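Local coordinates for pesticidal crystal protein Cry2Aa (Bacillus thuringiensis serovar kurstaki, PDB 1I5P) that binds to midgut epithelial cells of dipteran and lepidopteran larvae and promotes their colloid-osmotic lysis, acting as an insecticidal toxin, at residues Thr87-Arg95 with Leu110-Ile118; Tyr264-Gly272 with Leu486-Ser497. All blocks are in the same frame, centred on the assembly; numbering follows the deposited sequence.

Interaction 1: residues Thr87-Arg95 with Leu110-Ile118; sequences TNLMQDILR and LARVNAELI
Thr87 and Leu117 open a near-antiparallel helix pair in the N-terminal helical bundle of this delta-endotoxin. The short axes of 88-95 and 110-118 run at 149° to each other and approach to 10.5 Å, a helical hairpin joined by side chains and one water. Thr87 stands at the N-cap position, though its side chain makes no capping bond; its methyl CG2 meets the carbonyl O of Leu117 (3.8 Å) and the backbone N and CG1 of Ile118. One turn later Met90 meets the end of Leu117: both leucine methyls lie against Met90 CB, CD2 at 3.7 Å, and the chain, bent at chi2 and chi3, curls back so that CE also rests on CD2. Met90 is further covered by Gln179 and Met183 of helix 170-193, which places this part of the seam inside the bundle. Gln91 extends beyond CG and crosses the Asn114 side chain at about a right angle, the amide planes 64° apart. NE2 lies 3.5 Å from Asn114 OD1, and a water makes the link: it accepts from Gln91 NE2 at 2.8 Å and donates to the backbone O of Asn114 at 3.0 Å, with a weak third bond to Asn114 OD1. In Leu94, chi1 of 167° puts CG anti to the backbone N and carries CD2 to Leu110 CD1. Exposed Arg95, bent at chi2, crosses Leu110 near a right angle; NH2 to Leu110 CD1, 3.1 Å, is too short for ordinary packing, leaving the guanidinium's exact placing doubtful.

Interaction 2: residues Tyr264-Gly272 with Leu486-Ser497; sequences YQSLMVSSG and LAPEDYTGFTIS
The ring of Phe494, whose CB meets Met268 CE, has Ala487 CB over one face, 3.8 Å above the plane and offset toward the rim, and is also stacked with Phe624 of strand 617-626. Beside it stands the puckered ring of Pro488, whose CG lies 4.0 Å from Met268 SD. Met268 reaches both because its chain leaves with CG anti to the backbone N (chi1 178°) and runs extended until a bend at chi3 turns CE to Phe494 CB. The side chains of Met268 and Phe494 lie on one face of a sheet of the C-terminal beta sandwich, in which strands 267-268 and 493-496 pair in parallel. The ladder runs from Gly493 N to Ser266 O, a short bond of 2.6 Å, through Met268 N to Gly493 O at 2.8 Å, to Thr495 N and Met268 O at 3.0 Å. Beyond it each bond has a side-chain atom at one end: Thr495 OG1 accepts from Ser270 N at 3.0 Å, and Ser270 OG donates to Thr495 O at 2.8 Å from above the carbonyl plane (56° out of it). On the face bearing Leu267, its CD1 packs on Thr495 CG2. Waters continue the pattern, one between Ser266 OG and Tyr491 O, another between Thr495 OG1 and Ser271 O. Thr495 thus receives bonds at both OG1 and O from the single residue Ser270, which implies that the buried serine prolongs the strand pairing after regular ladder geometry has ended.

In the fold
From the N terminus the chain first reaches interaction 1, which closes a short loop: only 14 residues separate 87-95 from 110-118, so helices 88-101 and 107-135 fold back on each other within the N-terminal bundle. Interaction 2 opens later, after the last long bundle helix, 238-259, and closes a loop of 213 residues that includes the middle, beta-prism domain; it joins the exit from the bundle to the C-terminal sandwich. The two contacts are in series, neither nested nor crossed, with centres 35 Å apart and nearest atoms about 20 Å apart. Helix 170-193 lies by both regions: it covers Met90, and near its C-terminal end touches Gln265, in segment 264-272 though not part of interaction 2 itself.

Interaction 1: residues Thr87-Arg95 with Leu110-Ile118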
loop_
_atom_site.group_PDB
_atom_site.type_symbol
_atom_site.label_atom_id
_atom_site.label_comp_id
_atom_site.label_asym_id
_atom_site.label_seq_id
_atom_site.Cartn_x
_atom_site.Cartn_y
_atom_site.Cartn_z
ATOM N N THR A 87 13.559 -12.345 -21.213
ATOM C CA THR A 87 13.976 -11.267 -20.322
ATOM C C THR A 87 13.304 -9.953 -20.694
ATOM O O THR A 87 13.632 -8.905 -20.135
ATOM C CB THR A 87 15.494 -11.032 -20.393
ATOM O OG1 THR A 87 15.855 -10.689 -21.737
ATOM C CG2 THR A 87 16.256 -12.273 -19.972
ATOM N N ASN A 88 12.366 -9.999 -21.634
ATOM C CA ASN A 88 11.701 -8.777 -22.083
ATOM C C ASN A 88 10.956 -7.976 -21.011
ATOM O O ASN A 88 10.964 -6.748 -21.051
ATOM C CB ASN A 88 10.756 -9.081 -23.258
ATOM C CG ASN A 88 9.418 -9.645 -22.815
ATOM O OD1 ASN A 88 9.309 -10.824 -22.477
ATOM N ND2 ASN A 88 8.388 -8.801 -22.818
ATOM N N LEU A 89 10.308 -8.649 -20.064
ATOM C CA LEU A 89 9.582 -7.919 -19.023
ATOM C C LEU A 89 10.544 -7.197 -18.077
ATOM O O LEU A 89 10.252 -6.096 -17.598
ATOM C CB LEU A 89 8.659 -8.863 -18.235
ATOM C CG LEU A 89 7.520 -9.506 -19.038
ATOM C CD1 LEU A 89 6.627 -10.316 -18.112
ATOM C CD2 LEU A 89 6.702 -8.431 -19.749
ATOM N N MET A 90 11.687 -7.816 -17.806
ATOM C CA MET A 90 12.676 -7.189 -16.943
ATOM C C MET A 90 13.311 -6.035 -17.720
ATOM O O MET A 90 13.560 -4.966 -17.167
ATOM C CB MET A 90 13.746 -8.201 -16.534
ATOM C CG MET A 90 13.274 -9.213 -15.509
ATOM S SD MET A 90 12.835 -8.425 -13.944
ATOM C CE MET A 90 14.394 -8.572 -13.040
ATOM N N GLN A 91 13.563 -6.249 -19.008
ATOM C CA GLN A 91 14.162 -5.200 -19.819
ATOM C C GLN A 91 13.220 -4.006 -19.882
ATOM O O GLN A 91 13.659 -2.866 -19.844
ATOM C CB GLN A 91 14.462 -5.694 -21.239
ATOM C CG GLN A 91 15.473 -6.829 -21.312
ATOM C CD GLN A 91 15.789 -7.237 -22.739
ATOM O OE1 GLN A 91 15.023 -6.956 -23.662
ATOM N NE2 GLN A 91 16.916 -7.919 -22.927
ATOM N N ASP A 92 11.920 -4.273 -19.971
ATOM C CA ASP A 92 10.934 -3.202 -20.042
ATOM C C ASP A 92 10.828 -2.434 -18.727
ATOM O O ASP A 92 10.603 -1.226 -18.719
ATOM C CB ASP A 92 9.567 -3.768 -20.422
ATOM C CG ASP A 92 8.473 -2.729 -20.340
ATOM O OD1 ASP A 92 8.402 -1.862 -21.243
ATOM O OD2 ASP A 92 7.688 -2.771 -19.364
ATOM N N ILE A 93 10.975 -3.140 -17.613
ATOM C CA ILE A 93 10.918 -2.496 -16.306
ATOM C C ILE A 93 12.027 -1.449 -16.247
ATOM O O ILE A 93 11.799 -0.313 -15.841
ATOM C CB ILE A 93 11.125 -3.519 -15.171
ATOM C CG1 ILE A 93 9.827 -4.309 -14.953
ATOM C CG2 ILE A 93 11.562 -2.808 -13.890
ATOM C CD1 ILE A 93 9.948 -5.433 -13.930
ATOM N N LEU A 94 13.228 -1.845 -16.663
ATOM C CA LEU A 94 14.372 -0.941 -16.669
ATOM C C LEU A 94 14.132 0.239 -17.587
ATOM O O LEU A 94 14.386 1.385 -17.221
ATOM C CB LEU A 94 15.638 -1.660 -17.133
ATOM C CG LEU A 94 16.795 -0.704 -17.464
ATOM C CD1 LEU A 94 17.296 -0.009 -16.192
ATOM C CD2 LEU A 94 17.918 -1.478 -18.127
ATOM N N ARG A 95 13.648 -0.036 -18.791
ATOM C CA ARG A 95 13.419 1.037 -19.736
ATOM C C ARG A 95 12.289 1.976 -19.356
ATOM O O ARG A 95 12.381 3.181 -19.592
ATOM C CB ARG A 95 13.224 0.450 -21.129
ATOM C CG ARG A 95 14.480 -0.298 -21.592
ATOM C CD ARG A 95 15.742 0.431 -21.103
ATOM N NE ARG A 95 16.993 -0.062 -21.671
ATOM C CZ ARG A 95 17.592 0.463 -22.736
ATOM N NH1 ARG A 95 17.056 1.502 -23.359
ATOM N NH2 ARG A 95 18.740 -0.038 -23.170
ATOM N N LEU A 110 24.493 -1.018 -18.845
ATOM C CA LEU A 110 23.390 -1.577 -19.614
ATOM C C LEU A 110 23.750 -2.981 -20.076
ATOM O O LEU A 110 23.006 -3.937 -19.855
ATOM C CB LEU A 110 23.100 -0.708 -20.838
ATOM C CG LEU A 110 22.043 -1.250 -21.804
ATOM C CD1 LEU A 110 20.701 -1.367 -21.102
ATOM C CD2 LEU A 110 21.930 -0.320 -22.997
ATOM N N ALA A 111 24.906 -3.099 -20.719
ATOM C CA ALA A 111 25.369 -4.384 -21.219
ATOM C C ALA A 111 25.481 -5.412 -20.095
ATOM O O ALA A 111 25.000 -6.529 -20.224
ATOM C CB ALA A 111 26.715 -4.216 -21.915
ATOM N N ARG A 112 26.109 -5.035 -18.987
ATOM C CA ARG A 112 26.267 -5.963 -17.871
ATOM C C ARG A 112 24.929 -6.382 -17.271
ATOM O O ARG A 112 24.709 -7.559 -16.982
ATOM C CB ARG A 112 27.149 -5.351 -16.778
ATOM C CG ARG A 112 27.434 -6.310 -15.626
ATOM C CD ARG A 112 27.986 -7.634 -16.149
ATOM N NE ARG A 112 28.295 -8.576 -15.077
ATOM C CZ ARG A 112 29.287 -8.423 -14.205
ATOM N NH1 ARG A 112 30.078 -7.359 -14.271
ATOM N NH2 ARG A 112 29.490 -9.338 -13.263
ATOM N N VAL A 113 24.041 -5.411 -17.072
ATOM C CA VAL A 113 22.721 -5.690 -16.521
ATOM C C VAL A 113 22.023 -6.713 -17.410
ATOM O O VAL A 113 21.477 -7.704 -16.922
ATOM C CB VAL A 113 21.861 -4.407 -16.448
ATOM C CG1 VAL A 113 20.380 -4.765 -16.374
ATOM C CG2 VAL A 113 22.267 -3.585 -15.234
ATOM N N ASN A 114 22.047 -6.474 -18.716
ATOM C CA ASN A 114 21.414 -7.389 -19.664
ATOM C C ASN A 114 21.991 -8.799 -19.609
ATOM O O ASN A 114 21.260 -9.773 -19.754
ATOM C CB ASN A 114 21.542 -6.858 -21.084
ATOM C CG ASN A 114 20.446 -5.891 -21.442
ATOM O OD1 ASN A 114 19.294 -6.080 -21.065
ATOM N ND2 ASN A 114 20.793 -4.857 -22.198
ATOM N N ALA A 115 23.299 -8.902 -19.404
ATOM C CA ALA A 115 23.943 -10.208 -19.318
ATOM C C ALA A 115 23.506 -10.888 -18.026
ATOM O O ALA A 115 23.290 -12.104 -17.987
ATOM C CB ALA A 115 25.471 -10.050 -19.353
ATOM N N GLU A 116 23.372 -10.093 -16.971
ATOM C CA GLU A 116 22.949 -10.609 -15.679
ATOM C C GLU A 116 21.496 -11.068 -15.707
ATOM O O GLU A 116 21.134 -12.012 -15.008
ATOM C CB GLU A 116 23.138 -9.550 -14.591
ATOM C CG GLU A 116 24.585 -9.242 -14.259
ATOM C CD GLU A 116 25.369 -10.485 -13.872
ATOM O OE1 GLU A 116 24.743 -11.480 -13.450
ATOM O OE2 GLU A 116 26.615 -10.462 -13.980
ATOM N N LEU A 117 20.661 -10.405 -16.504
ATOM C CA LEU A 117 19.256 -10.802 -16.595
ATOM C C LEU A 117 19.175 -12.167 -17.259
ATOM O O LEU A 117 18.380 -13.023 -16.865
ATOM C CB LEU A 117 18.440 -9.789 -17.407
ATOM C CG LEU A 117 18.086 -8.450 -16.740
ATOM C CD1 LEU A 117 17.283 -7.605 -17.710
ATOM C CD2 LEU A 117 17.291 -8.690 -15.466
ATOM N N ILE A 118 20.007 -12.357 -18.275
ATOM C CA ILE A 118 20.059 -13.614 -18.999
ATOM C C ILE A 118 20.564 -14.724 -18.083
ATOM O O ILE A 118 20.005 -15.823 -18.057
ATOM C CB ILE A 118 20.992 -13.492 -20.231
ATOM C CG1 ILE A 118 20.320 -12.624 -21.298
ATOM C CG2 ILE A 118 21.327 -14.870 -20.783
ATOM C CD1 ILE A 118 21.245 -12.196 -22.417
HETATM O O HOH W 1 18.660 -9.324 -21.167
#

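Interaction 2: residues Tyr264-Gly272 with Leu486-Ser497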
loop_
_atom_site.group_PDB
_atom_site.type_symbol
_atom_site.label_atom_id
_atom_site.label_comp_id
_atom_site.label_asym_id
_atom_site.label_seq_id
_atom_site.Cartn_x
_atom_site.Cartn_y
_atom_site.Cartn_z
ATOM N N TYR A 264 6.186 -16.284 7.443
ATOM C CA TYR A 264 4.862 -16.792 7.805
ATOM C C TYR A 264 4.208 -17.590 6.683
ATOM O O TYR A 264 4.527 -17.414 5.506
ATOM C CB TYR A 264 3.925 -15.638 8.192
ATOM C CG TYR A 264 4.301 -14.922 9.468
ATOM C CD1 TYR A 264 4.844 -13.639 9.436
ATOM C CD2 TYR A 264 4.147 -15.545 10.710
ATOM C CE1 TYR A 264 5.234 -12.990 10.613
ATOM C CE2 TYR A 264 4.537 -14.908 11.888
ATOM C CZ TYR A 264 5.081 -13.635 11.832
ATOM O OH TYR A 264 5.509 -13.031 12.989
ATOM N N GLN A 265 3.290 -18.473 7.059
ATOM C CA GLN A 265 2.545 -19.277 6.101
ATOM C C GLN A 265 1.075 -19.134 6.427
ATOM O O GLN A 265 0.698 -19.026 7.594
ATOM C CB GLN A 265 2.916 -20.758 6.194
ATOM C CG GLN A 265 4.319 -21.090 5.710
ATOM C CD GLN A 265 4.624 -22.569 5.857
ATOM O OE1 GLN A 265 4.391 -23.361 4.941
ATOM N NE2 GLN A 265 5.141 -22.949 7.019
ATOM N N SER A 266 0.247 -19.145 5.391
ATOM C CA SER A 266 -1.194 -19.040 5.559
ATOM C C SER A 266 -1.531 -17.745 6.298
ATOM O O SER A 266 -2.255 -17.746 7.295
ATOM C CB SER A 266 -1.706 -20.255 6.341
ATOM O OG SER A 266 -3.098 -20.426 6.183
ATOM N N LEU A 267 -0.985 -16.640 5.803
ATOM C CA LEU A 267 -1.226 -15.333 6.391
ATOM C C LEU A 267 -1.759 -14.400 5.315
ATOM O O LEU A 267 -1.022 -13.978 4.417
ATOM C CB LEU A 267 0.069 -14.754 6.954
ATOM C CG LEU A 267 -0.082 -13.352 7.542
ATOM C CD1 LEU A 267 -1.093 -13.394 8.680
ATOM C CD2 LEU A 267 1.260 -12.844 8.032
ATOM N N MET A 268 -3.045 -14.091 5.403
ATOM C CA MET A 268 -3.674 -13.208 4.437
ATOM C C MET A 268 -3.372 -11.754 4.803
ATOM O O MET A 268 -3.817 -11.264 5.834
ATOM C CB MET A 268 -5.189 -13.427 4.427
ATOM C CG MET A 268 -5.936 -12.510 3.469
ATOM S SD MET A 268 -7.736 -12.549 3.696
ATOM C CE MET A 268 -7.937 -11.384 5.045
ATOM N N VAL A 269 -2.593 -11.077 3.971
ATOM C CA VAL A 269 -2.270 -9.680 4.214
ATOM C C VAL A 269 -3.517 -8.932 3.753
ATOM O O VAL A 269 -3.735 -8.765 2.552
ATOM C CB VAL A 269 -1.044 -9.265 3.374
ATOM C CG1 VAL A 269 -0.732 -7.794 3.581
ATOM C CG2 VAL A 269 0.146 -10.129 3.758
ATOM N N SER A 270 -4.338 -8.496 4.706
ATOM C CA SER A 270 -5.596 -7.824 4.393
ATOM C C SER A 270 -5.481 -6.462 3.725
ATOM O O SER A 270 -6.434 -5.987 3.103
ATOM C CB SER A 270 -6.451 -7.696 5.655
ATOM O OG SER A 270 -6.000 -6.626 6.463
ATOM N N SER A 271 -4.325 -5.826 3.855
ATOM C CA SER A 271 -4.120 -4.523 3.237
ATOM C C SER A 271 -2.644 -4.172 3.204
ATOM O O SER A 271 -1.839 -4.762 3.924
ATOM C CB SER A 271 -4.890 -3.445 4.003
ATOM O OG SER A 271 -4.431 -3.355 5.337
ATOM N N GLY A 272 -2.296 -3.210 2.359
ATOM C CA GLY A 272 -0.915 -2.788 2.254
ATOM C C GLY A 272 -0.813 -1.280 2.315
ATOM O O GLY A 272 -1.718 -0.613 2.803
ATOM N N LEU A 486 -13.137 -8.431 8.621
ATOM C CA LEU A 486 -13.671 -9.766 8.380
ATOM C C LEU A 486 -12.570 -10.821 8.300
ATOM O O LEU A 486 -11.700 -10.765 7.423
ATOM C CB LEU A 486 -14.498 -9.781 7.088
ATOM C CG LEU A 486 -15.177 -11.103 6.708
ATOM C CD1 LEU A 486 -16.103 -11.547 7.837
ATOM C CD2 LEU A 486 -15.970 -10.933 5.408
ATOM N N ALA A 487 -12.614 -11.782 9.219
ATOM C CA ALA A 487 -11.638 -12.858 9.239
ATOM C C ALA A 487 -11.936 -13.787 8.066
ATOM O O ALA A 487 -13.063 -13.827 7.577
ATOM C CB ALA A 487 -11.731 -13.627 10.555
ATOM N N PRO A 488 -10.920 -14.524 7.588
ATOM C CA PRO A 488 -11.060 -15.458 6.469
ATOM C C PRO A 488 -12.151 -16.483 6.733
ATOM O O PRO A 488 -12.445 -16.805 7.888
ATOM C CB PRO A 488 -9.670 -16.082 6.379
ATOM C CG PRO A 488 -8.791 -14.935 6.769
ATOM C CD PRO A 488 -9.509 -14.429 8.001
ATOM N N GLU A 489 -12.748 -16.994 5.662
ATOM C CA GLU A 489 -13.818 -17.978 5.783
ATOM C C GLU A 489 -13.284 -19.299 6.326
ATOM O O GLU A 489 -13.965 -19.988 7.083
ATOM C CB GLU A 489 -14.471 -18.203 4.419
ATOM C CG GLU A 489 -14.326 -17.024 3.476
ATOM C CD GLU A 489 -15.656 -16.400 3.089
ATOM O OE1 GLU A 489 -16.412 -15.973 3.990
ATOM O OE2 GLU A 489 -15.942 -16.334 1.874
ATOM N N ASP A 490 -12.061 -19.649 5.941
ATOM C CA ASP A 490 -11.457 -20.896 6.402
ATOM C C ASP A 490 -10.372 -20.641 7.441
ATOM O O ASP A 490 -10.249 -19.529 7.952
ATOM C CB ASP A 490 -10.886 -21.678 5.214
ATOM C CG ASP A 490 -9.849 -20.890 4.426
ATOM O OD1 ASP A 490 -9.255 -21.479 3.496
ATOM O OD2 ASP A 490 -9.628 -19.696 4.728
ATOM N N TYR A 491 -9.592 -21.670 7.756
ATOM C CA TYR A 491 -8.534 -21.538 8.749
ATOM C C TYR A 491 -7.261 -20.932 8.176
ATOM O O TYR A 491 -6.227 -21.596 8.058
ATOM C CB TYR A 491 -8.219 -22.892 9.392
ATOM C CG TYR A 491 -7.366 -22.783 10.641
ATOM C CD1 TYR A 491 -7.326 -21.599 11.379
ATOM C CD2 TYR A 491 -6.625 -23.870 11.105
ATOM C CE1 TYR A 491 -6.577 -21.497 12.545
ATOM C CE2 TYR A 491 -5.867 -23.779 12.275
ATOM C CZ TYR A 491 -5.851 -22.587 12.989
ATOM O OH TYR A 491 -5.126 -22.479 14.155
ATOM N N THR A 492 -7.350 -19.655 7.831
ATOM C CA THR A 492 -6.230 -18.913 7.275
ATOM C C THR A 492 -5.922 -17.734 8.197
ATOM O O THR A 492 -6.836 -17.149 8.784
ATOM C CB THR A 492 -6.578 -18.363 5.874
ATOM O OG1 THR A 492 -6.922 -19.450 5.005
ATOM C CG2 THR A 492 -5.397 -17.595 5.287
ATOM N N GLY A 493 -4.642 -17.393 8.330
ATOM C CA GLY A 493 -4.270 -16.265 9.168
ATOM C C GLY A 493 -4.614 -14.967 8.460
ATOM O O GLY A 493 -4.957 -14.981 7.278
ATOM N N PHE A 494 -4.543 -13.846 9.167
ATOM C CA PHE A 494 -4.861 -12.561 8.558
ATOM C C PHE A 494 -4.279 -11.398 9.346
ATOM O O PHE A 494 -4.006 -11.519 10.541
ATOM C CB PHE A 494 -6.382 -12.395 8.429
ATOM C CG PHE A 494 -7.110 -12.367 9.747
ATOM C CD1 PHE A 494 -7.580 -11.166 10.272
ATOM C CD2 PHE A 494 -7.334 -13.540 10.460
ATOM C CE1 PHE A 494 -8.264 -11.130 11.490
ATOM C CE2 PHE A 494 -8.018 -13.519 11.681
ATOM C CZ PHE A 494 -8.483 -12.311 12.194
ATOM N N THR A 495 -4.098 -10.266 8.671
ATOM C CA THR A 495 -3.547 -9.081 9.312
ATOM C C THR A 495 -4.592 -7.986 9.462
ATOM O O THR A 495 -5.644 -8.010 8.819
ATOM C CB THR A 495 -2.377 -8.481 8.497
ATOM O OG1 THR A 495 -2.874 -8.020 7.234
ATOM C CG2 THR A 495 -1.297 -9.513 8.259
ATOM N N ILE A 496 -4.276 -7.024 10.320
ATOM C CA ILE A 496 -5.130 -5.872 10.566
ATOM C C ILE A 496 -4.210 -4.676 10.707
ATOM O O ILE A 496 -3.342 -4.665 11.577
ATOM C CB ILE A 496 -5.929 -5.978 11.889
ATOM C CG1 ILE A 496 -6.953 -7.112 11.812
ATOM C CG2 ILE A 496 -6.633 -4.646 12.165
ATOM C CD1 ILE A 496 -7.797 -7.250 13.087
ATOM N N SER A 497 -4.383 -3.678 9.849
ATOM C CA SER A 497 -3.553 -2.494 9.936
ATOM C C SER A 497 -3.897 -1.763 11.219
ATOM O O SER A 497 -5.077 -1.558 11.533
ATOM C CB SER A 497 -3.799 -1.557 8.750
ATOM O OG SER A 497 -3.233 -0.284 9.013
HETATM O O HOH W 2 -3.724 -22.605 7.832
HETATM O O HOH W 3 -6.400 -3.730 7.545
HETATM O O HOH W 4 -1.248 -6.214 6.246
#